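Local coordinates for protein pyrrolidone-carboxylate peptidase (Pyrococcus furiosus, PDB 1X10) that removes N-terminal pyroglutamyl (5-oxoproline) groups from polypeptides as a thiol protease of the peptidase C15 family, working as a homotetramer, at residues N17-I22 and I165-I170; S74-E79 and R127-Y132. The protein carries 3 engineered substitutions. One frame throughout, in Å; residues are numbered along the deposited sequence.

Interaction 1: residues N17-I22 and I165-I170; sequences NPTERI and IHVPYI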
ATOM      1  N   ASN A  17       4.068  -0.539 -23.012  1.00 15.42           N
ATOM      2  CA  ASN A  17       4.322   0.674 -22.260  1.00 13.60           C
ATOM      3  C   ASN A  17       3.281   1.621 -22.841  1.00 12.47           C
ATOM      4  O   ASN A  17       3.374   2.023 -23.998  1.00 12.40           O
ATOM      5  CB  ASN A  17       5.729   1.218 -22.527  1.00 12.82           C
ATOM      6  CG  ASN A  17       6.067   2.390 -21.627  1.00 12.36           C
ATOM      7  OD1 ASN A  17       5.220   3.239 -21.368  1.00 11.68           O
ATOM      8  ND2 ASN A  17       7.305   2.440 -21.148  1.00 10.58           N
ATOM      9  N   PRO A  18       2.266   1.979 -22.046  1.00 12.15           N
ATOM     10  CA  PRO A  18       1.226   2.881 -22.542  1.00 12.21           C
ATOM     11  C   PRO A  18       1.725   4.223 -23.082  1.00 12.06           C
ATOM     12  O   PRO A  18       1.064   4.834 -23.924  1.00 11.39           O
ATOM     13  CB  PRO A  18       0.296   3.032 -21.336  1.00 12.57           C
ATOM     14  CG  PRO A  18       1.217   2.871 -20.175  1.00 12.17           C
ATOM     15  CD  PRO A  18       2.081   1.702 -20.610  1.00 12.17           C
ATOM     16  N   THR A  19       2.886   4.678 -22.616  1.00 11.30           N
ATOM     17  CA  THR A  19       3.403   5.965 -23.088  1.00 11.47           C
ATOM     18  C   THR A  19       3.891   5.890 -24.534  1.00 11.54           C
ATOM     19  O   THR A  19       3.980   6.906 -25.218  1.00 11.44           O
ATOM     20  CB  THR A  19       4.528   6.508 -22.164  1.00 11.14           C
ATOM     21  OG1 THR A  19       5.681   5.662 -22.232  1.00 10.87           O
ATOM     22  CG2 THR A  19       4.032   6.573 -20.728  1.00 10.52           C
ATOM     23  N   GLU A  20       4.195   4.684 -25.003  1.00 12.13           N
ATOM     24  CA  GLU A  20       4.620   4.518 -26.387  1.00 13.17           C
ATOM     25  C   GLU A  20       3.411   4.833 -27.274  1.00 13.79           C
ATOM     26  O   GLU A  20       3.526   5.547 -28.272  1.00 13.23           O
ATOM     27  CB  GLU A  20       5.098   3.083 -26.638  1.00 14.42           C
ATOM     28  CG  GLU A  20       5.303   2.753 -28.110  1.00 16.14           C
ATOM     29  CD  GLU A  20       6.113   1.482 -28.328  1.00 17.35           C
ATOM     30  OE1 GLU A  20       5.943   0.518 -27.555  1.00 17.89           O
ATOM     31  OE2 GLU A  20       6.914   1.441 -29.285  1.00 19.06           O
ATOM     32  N   ARG A  21       2.251   4.304 -26.895  1.00 13.49           N
ATOM     33  CA  ARG A  21       1.020   4.545 -27.646  1.00 15.36           C
ATOM     34  C   ARG A  21       0.627   6.016 -27.584  1.00 14.40           C
ATOM     35  O   ARG A  21       0.164   6.583 -28.569  1.00 14.54           O
ATOM     36  CB  ARG A  21      -0.130   3.713 -27.084  1.00 17.59           C
ATOM     37  CG  ARG A  21      -0.169   2.280 -27.557  1.00 21.98           C
ATOM     38  CD  ARG A  21      -1.351   1.548 -26.931  1.00 24.95           C
ATOM     39  NE  ARG A  21      -2.639   2.121 -27.323  1.00 27.00           N
ATOM     40  CZ  ARG A  21      -3.808   1.733 -26.817  1.00 28.68           C
ATOM     41  NH1 ARG A  21      -3.848   0.777 -25.898  1.00 29.11           N
ATOM     42  NH2 ARG A  21      -4.941   2.287 -27.233  1.00 28.94           N
ATOM     43  N   ILE A  22       0.793   6.623 -26.413  1.00 13.82           N
ATOM     44  CA  ILE A  22       0.461   8.033 -26.242  1.00 13.53           C
ATOM     45  C   ILE A  22       1.262   8.881 -27.225  1.00 13.53           C
ATOM     46  O   ILE A  22       0.714   9.744 -27.914  1.00 13.53           O
ATOM     47  CB  ILE A  22       0.756   8.511 -24.801  1.00 13.15           C
ATOM     48  CG1 ILE A  22      -0.220   7.847 -23.825  1.00 13.39           C
ATOM     49  CG2 ILE A  22       0.630  10.023 -24.719  1.00 12.81           C
ATOM     50  CD1 ILE A  22       0.002   8.215 -22.365  1.00 13.32           C
ATOM     51  N   ILE A 165       5.834  13.733 -17.098  1.00  9.75           N
ATOM     52  CA  ILE A 165       4.566  13.250 -16.566  1.00  9.70           C
ATOM     53  C   ILE A 165       4.584  11.730 -16.520  1.00  9.85           C
ATOM     54  O   ILE A 165       4.893  11.077 -17.514  1.00  9.33           O
ATOM     55  CB  ILE A 165       3.383  13.696 -17.452  1.00 10.44           C
ATOM     56  CG1 ILE A 165       3.235  15.217 -17.381  1.00 10.91           C
ATOM     57  CG2 ILE A 165       2.094  13.002 -17.002  1.00  9.98           C
ATOM     58  CD1 ILE A 165       2.147  15.764 -18.293  1.00 12.24           C
ATOM     59  N   HIS A 166       4.276  11.167 -15.357  1.00  9.66           N
ATOM     60  CA  HIS A 166       4.239   9.716 -15.219  1.00  9.91           C
ATOM     61  C   HIS A 166       2.787   9.255 -15.195  1.00 10.48           C
ATOM     62  O   HIS A 166       1.930   9.914 -14.599  1.00 10.40           O
ATOM     63  CB  HIS A 166       4.931   9.275 -13.922  1.00 10.35           C
ATOM     64  CG  HIS A 166       6.380   8.937 -14.091  1.00 10.05           C
ATOM     65  ND1 HIS A 166       7.389   9.679 -13.517  1.00 10.25           N
ATOM     66  CD2 HIS A 166       6.990   7.927 -14.758  1.00 11.28           C
ATOM     67  CE1 HIS A 166       8.558   9.140 -13.819  1.00 10.76           C
ATOM     68  NE2 HIS A 166       8.344   8.076 -14.571  1.00 11.13           N
ATOM     69  N   VAL A 167       2.511   8.124 -15.840  1.00 10.78           N
ATOM     70  CA  VAL A 167       1.162   7.580 -15.860  1.00 10.77           C
ATOM     71  C   VAL A 167       1.171   6.205 -15.202  1.00 11.30           C
ATOM     72  O   VAL A 167       2.184   5.511 -15.207  1.00 11.26           O
ATOM     73  CB  VAL A 167       0.611   7.434 -17.307  1.00 10.70           C
ATOM     74  CG1 VAL A 167       0.704   8.776 -18.037  1.00 11.24           C
ATOM     75  CG2 VAL A 167       1.370   6.343 -18.063  1.00 10.64           C
ATOM     76  N   PRO A 168       0.039   5.806 -14.606  1.00 11.53           N
ATOM     77  CA  PRO A 168      -0.050   4.499 -13.953  1.00 11.43           C
ATOM     78  C   PRO A 168      -0.134   3.410 -15.016  1.00 11.45           C
ATOM     79  O   PRO A 168      -0.185   3.698 -16.214  1.00 11.33           O
ATOM     80  CB  PRO A 168      -1.361   4.591 -13.165  1.00 11.90           C
ATOM     81  CG  PRO A 168      -1.572   6.072 -12.969  1.00 11.36           C
ATOM     82  CD  PRO A 168      -1.138   6.635 -14.295  1.00 11.48           C
ATOM     83  N   TYR A 169      -0.134   2.161 -14.570  1.00 11.81           N
ATOM     84  CA  TYR A 169      -0.298   1.028 -15.476  1.00 11.62           C
ATOM     85  C   TYR A 169      -1.698   1.218 -16.057  1.00 11.71           C
ATOM     86  O   TYR A 169      -2.557   1.802 -15.394  1.00 10.35           O
ATOM     87  CB  TYR A 169      -0.383  -0.286 -14.699  1.00 11.83           C
ATOM     88  CG  TYR A 169       0.898  -0.926 -14.242  1.00 12.25           C
ATOM     89  CD1 TYR A 169       1.856  -1.361 -15.160  1.00 13.19           C
ATOM     90  CD2 TYR A 169       1.100  -1.211 -12.892  1.00 12.96           C
ATOM     91  CE1 TYR A 169       2.980  -2.077 -14.740  1.00 13.58           C
ATOM     92  CE2 TYR A 169       2.209  -1.928 -12.465  1.00 13.49           C
ATOM     93  CZ  TYR A 169       3.140  -2.360 -13.390  1.00 13.71           C
ATOM     94  OH  TYR A 169       4.217  -3.098 -12.963  1.00 14.75           O
ATOM     95  N   ILE A 170      -1.941   0.743 -17.277  1.00 11.67           N
ATOM     96  CA  ILE A 170      -3.306   0.791 -17.787  1.00 12.30           C
ATOM     97  C   ILE A 170      -3.836  -0.589 -17.369  1.00 12.54           C
ATOM     98  O   ILE A 170      -3.049  -1.524 -17.192  1.00 12.48           O
ATOM     99  CB  ILE A 170      -3.388   0.980 -19.324  1.00 12.60           C
ATOM    100  CG1 ILE A 170      -2.567  -0.078 -20.057  1.00 12.83           C
ATOM    101  CG2 ILE A 170      -2.924   2.382 -19.686  1.00 12.41           C
ATOM    102  CD1 ILE A 170      -2.725  -0.001 -21.573  1.00 12.57           C
TER
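P18 and I170 make the closest approach between the two segments: CB of the proline ring lies 3.7 Å from CG2 of I170, the two side chains sliding past each other in opposite directions. The same ring has a second neighbour, since CG of P18 stands 4.1 Å from CG2 of V167. That V167 methyl is shared, because CG2 of T19 meets it at 3.8 Å, the threonine crossing the valine at a slant. With CG1 of V167 anti to the carbonyl carbon (chi1 -55°), CG2 falls between N and carbonyl carbon and faces both P18 and T19.

No hydrogen bond links the segments, and the contact rests mainly on apolar side chains; 239 Å² is buried, both sides summed. This firm patch thins out one turn later: CD1 of I22 comes only to 4.4 Å from CG1 of V167, and the exposed R21 adds little, its side chain turning to a cation-pi contact with Y189.

The polar ends of N17 and T19 are held within their own segment and by its neighbours. N17 is the N-cap of the helix; its OD1 accepts from T19 N at 3.0 Å and from T19 OG1 at 2.6 Å, both on the same face of the amide, with the hydroxyl 54° out of the carbonyl plane. These bonds, with one between T19 OG1 and F8 N, help hold the threonine with CG2 turned to V167.

The contact packs the start of helix 18-26 on the end of strand 161-167, which carries the active-site H166. The axes of 18-22 and 165-167 approach to 10.2 Å, their N-to-C directions 121° apart. I22 also packs on helix 189-206, P18 and T19 touch strand 63-69, and V167 reaches I76 of strand 76-83.

Interaction 2: residues S74-E79 and R127-Y132; sequences SAISIE and RGIPAY
The Y132 ring carries S77 CB over one face, a CH-pi contact 4.0 Å from the ring centroid and 22° off its normal, displaced toward the rim that bears CZ. The carbonyl oxygens of A75 and I76 approach the ring obliquely, while A75 CB approaches CD2. CG of Y132 lies between the backbone N and carbonyl carbon (chi1 66°), which folds the ring back over 74-79, where its OH lies 3.0 Å from a water, which accepts a hydrogen bond from S74 N. Were Y132 replaced by an alanine, the face packed on S77 CB would be lost and the water would probably lose its phenolic partner.

Between the two backbones, three hydrogen bonds set a parallel register: I76 N to P130 O, Y132 N to I76 O, and the straightest, I78 N to Y132 O (2.9 Å, 166° at the hydrogen). A131 CA and S77 CA add CA-H...O contacts to I76 O and Y132 O. On the sheet face bearing I76 and A131, their CB atoms stand 3.8 Å apart, and I76 CG1 meets I129 CG2 at 3.9 Å. V183 and I178 of the second subunit pack on A75 and Y132 respectively.

G128, with positive phi, closes helix 117-126 in a Schellman motif before the chain enters strand 131-134. This parallel pairing belongs to the mixed sheet of the peptidase, where strand 76-83 also carries the active-site residue E79.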
ATOM      1  N   SER A  74      -0.995   5.414  -8.479  1.00 12.56           N
ATOM      2  CA  SER A  74      -2.447   5.381  -8.657  1.00 11.97           C
ATOM      3  C   SER A  74      -3.099   6.514  -9.422  1.00 12.15           C
ATOM      4  O   SER A  74      -4.298   6.454  -9.710  1.00 12.28           O
ATOM      5  CB  SER A  74      -3.113   5.302  -7.287  1.00 12.39           C
ATOM      6  OG  SER A  74      -2.829   6.479  -6.550  1.00 13.34           O
ATOM      7  N   ALA A  75      -2.334   7.553  -9.735  1.00 11.54           N
ATOM      8  CA  ALA A  75      -2.885   8.685 -10.452  1.00 10.74           C
ATOM      9  C   ALA A  75      -1.812   9.326 -11.312  1.00 10.81           C
ATOM     10  O   ALA A  75      -0.634   8.966 -11.224  1.00 10.43           O
ATOM     11  CB  ALA A  75      -3.435   9.704  -9.462  1.00 10.63           C
ATOM     12  N   ILE A  76      -2.227  10.268 -12.152  1.00  9.99           N
ATOM     13  CA  ILE A  76      -1.289  10.985 -13.007  1.00  9.82           C
ATOM     14  C   ILE A  76      -0.367  11.770 -12.084  1.00  9.90           C
ATOM     15  O   ILE A  76      -0.825  12.383 -11.114  1.00 10.56           O
ATOM     16  CB  ILE A  76      -2.014  11.993 -13.930  1.00  9.80           C
ATOM     17  CG1 ILE A  76      -2.935  11.253 -14.911  1.00  9.74           C
ATOM     18  CG2 ILE A  76      -0.986  12.851 -14.676  1.00  9.40           C
ATOM     19  CD1 ILE A  76      -2.209  10.318 -15.880  1.00  9.48           C
ATOM     20  N   SER A  77       0.931  11.744 -12.352  1.00  9.77           N
ATOM     21  CA  SER A  77       1.854  12.497 -11.526  1.00 10.06           C
ATOM     22  C   SER A  77       2.722  13.395 -12.390  1.00 10.08           C
ATOM     23  O   SER A  77       3.251  12.973 -13.420  1.00 10.17           O
ATOM     24  CB  SER A  77       2.723  11.566 -10.664  1.00 10.45           C
ATOM     25  OG  SER A  77       3.383  10.581 -11.435  1.00 11.11           O
ATOM     26  N   ILE A  78       2.840  14.643 -11.960  1.00  9.75           N
ATOM     27  CA  ILE A  78       3.628  15.646 -12.666  1.00  9.87           C
ATOM     28  C   ILE A  78       4.904  15.867 -11.861  1.00  9.87           C
ATOM     29  O   ILE A  78       4.851  16.263 -10.695  1.00  9.23           O
ATOM     30  CB  ILE A  78       2.829  16.954 -12.780  1.00 10.75           C
ATOM     31  CG1 ILE A  78       1.462  16.655 -13.415  1.00 11.62           C
ATOM     32  CG2 ILE A  78       3.597  17.963 -13.624  1.00 11.62           C
ATOM     33  CD1 ILE A  78       0.393  17.720 -13.148  1.00 12.87           C
ATOM     34  N   GLU A  79       6.046  15.591 -12.487  1.00  9.16           N
ATOM     35  CA  GLU A  79       7.342  15.710 -11.829  1.00  9.49           C
ATOM     36  C   GLU A  79       7.800  17.147 -11.594  1.00  9.84           C
ATOM     37  O   GLU A  79       7.858  17.969 -12.509  1.00  9.15           O
ATOM     38  CB  GLU A  79       8.403  14.945 -12.630  1.00  9.85           C
ATOM     39  CG  GLU A  79       8.064  13.471 -12.859  1.00  9.28           C
ATOM     40  CD  GLU A  79       7.943  12.680 -11.561  1.00 10.23           C
ATOM     41  OE1 GLU A  79       7.392  11.554 -11.595  1.00 10.43           O
ATOM     42  OE2 GLU A  79       8.402  13.175 -10.508  1.00  9.28           O
ATOM     43  N   ARG A 127     -11.077  18.336 -14.882  1.00 18.51           N
ATOM     44  CA  ARG A 127     -11.495  17.359 -15.880  1.00 19.04           C
ATOM     45  C   ARG A 127     -11.847  16.029 -15.213  1.00 18.06           C
ATOM     46  O   ARG A 127     -12.197  15.065 -15.891  1.00 17.86           O
ATOM     47  CB  ARG A 127     -10.377  17.124 -16.898  1.00 20.90           C
ATOM     48  CG  ARG A 127     -10.159  18.255 -17.890  1.00 23.88           C
ATOM     49  CD  ARG A 127     -11.304  18.335 -18.890  1.00 26.15           C
ATOM     50  NE  ARG A 127     -10.811  18.522 -20.252  1.00 29.20           N
ATOM     51  CZ  ARG A 127     -10.163  19.604 -20.676  1.00 30.33           C
ATOM     52  NH1 ARG A 127      -9.927  20.609 -19.844  1.00 31.13           N
ATOM     53  NH2 ARG A 127      -9.746  19.680 -21.933  1.00 31.67           N
ATOM     54  N   GLY A 128     -11.738  15.981 -13.889  1.00 16.68           N
ATOM     55  CA  GLY A 128     -12.048  14.760 -13.166  1.00 15.86           C
ATOM     56  C   GLY A 128     -10.941  13.728 -13.284  1.00 15.39           C
ATOM     57  O   GLY A 128     -11.173  12.524 -13.149  1.00 14.88           O
ATOM     58  N   ILE A 129      -9.727  14.201 -13.541  1.00 14.33           N
ATOM     59  CA  ILE A 129      -8.580  13.309 -13.670  1.00 14.27           C
ATOM     60  C   ILE A 129      -7.679  13.405 -12.437  1.00 14.18           C
ATOM     61  O   ILE A 129      -7.058  14.439 -12.187  1.00 14.03           O
ATOM     62  CB  ILE A 129      -7.746  13.658 -14.919  1.00 14.54           C
ATOM     63  CG1 ILE A 129      -8.606  13.510 -16.178  1.00 14.07           C
ATOM     64  CG2 ILE A 129      -6.514  12.756 -14.993  1.00 14.15           C
ATOM     65  CD1 ILE A 129      -7.899  13.895 -17.462  1.00 14.11           C
ATOM     66  N   PRO A 130      -7.605  12.330 -11.638  1.00 14.09           N
ATOM     67  CA  PRO A 130      -6.741  12.410 -10.456  1.00 13.35           C
ATOM     68  C   PRO A 130      -5.280  12.636 -10.844  1.00 12.82           C
ATOM     69  O   PRO A 130      -4.730  11.944 -11.709  1.00 12.27           O
ATOM     70  CB  PRO A 130      -6.976  11.071  -9.750  1.00 14.15           C
ATOM     71  CG  PRO A 130      -7.516  10.173 -10.826  1.00 15.27           C
ATOM     72  CD  PRO A 130      -8.376  11.077 -11.656  1.00 13.77           C
ATOM     73  N   ALA A 131      -4.662  13.622 -10.209  1.00 12.07           N
ATOM     74  CA  ALA A 131      -3.278  13.959 -10.497  1.00 12.29           C
ATOM     75  C   ALA A 131      -2.653  14.659  -9.301  1.00 12.55           C
ATOM     76  O   ALA A 131      -3.345  15.320  -8.520  1.00 12.82           O
ATOM     77  CB  ALA A 131      -3.209  14.866 -11.730  1.00 12.43           C
ATOM     78  N   TYR A 132      -1.345  14.507  -9.153  1.00 12.68           N
ATOM     79  CA  TYR A 132      -0.629  15.148  -8.062  1.00 12.91           C
ATOM     80  C   TYR A 132       0.795  15.466  -8.512  1.00 12.92           C
ATOM     81  O   TYR A 132       1.243  15.002  -9.572  1.00 12.51           O
ATOM     82  CB  TYR A 132      -0.620  14.240  -6.828  1.00 12.86           C
ATOM     83  CG  TYR A 132       0.156  12.959  -6.997  1.00 13.50           C
ATOM     84  CD1 TYR A 132       1.484  12.866  -6.582  1.00 13.52           C
ATOM     85  CD2 TYR A 132      -0.440  11.830  -7.563  1.00 13.37           C
ATOM     86  CE1 TYR A 132       2.201  11.683  -6.724  1.00 13.56           C
ATOM     87  CE2 TYR A 132       0.267  10.644  -7.708  1.00 13.72           C
ATOM     88  CZ  TYR A 132       1.588  10.579  -7.286  1.00 13.86           C
ATOM     89  OH  TYR A 132       2.291   9.408  -7.419  1.00 15.08           O
TER
HETATM   90  O   HOH W   1       0.481   7.276  -6.396  1.00 15.43           O

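Overall arrangement
The centres of the two interactions lie about 13 Å apart, and neighbouring antiparallel strands of one mixed sheet join them: 161-167 from interaction 1 and 76-83 from interaction 2. Along the chain the order is 17-22, 74-79, 127-132, 165-170, so both segments of interaction 2 fall between those of interaction 1. Direct contacts bridge them. H166 N lies 2.8 Å from S77 O, a probable backbone hydrogen bond, and P168 CG packs on A75 O. H166 ND1 is 2.7 Å from E79 OE1, while H166 NE2 is hydrogen-bonded to OG of S142, the engineered serine at the third active-site position. The shared strands thus bring together the active-site residues E79 and H166.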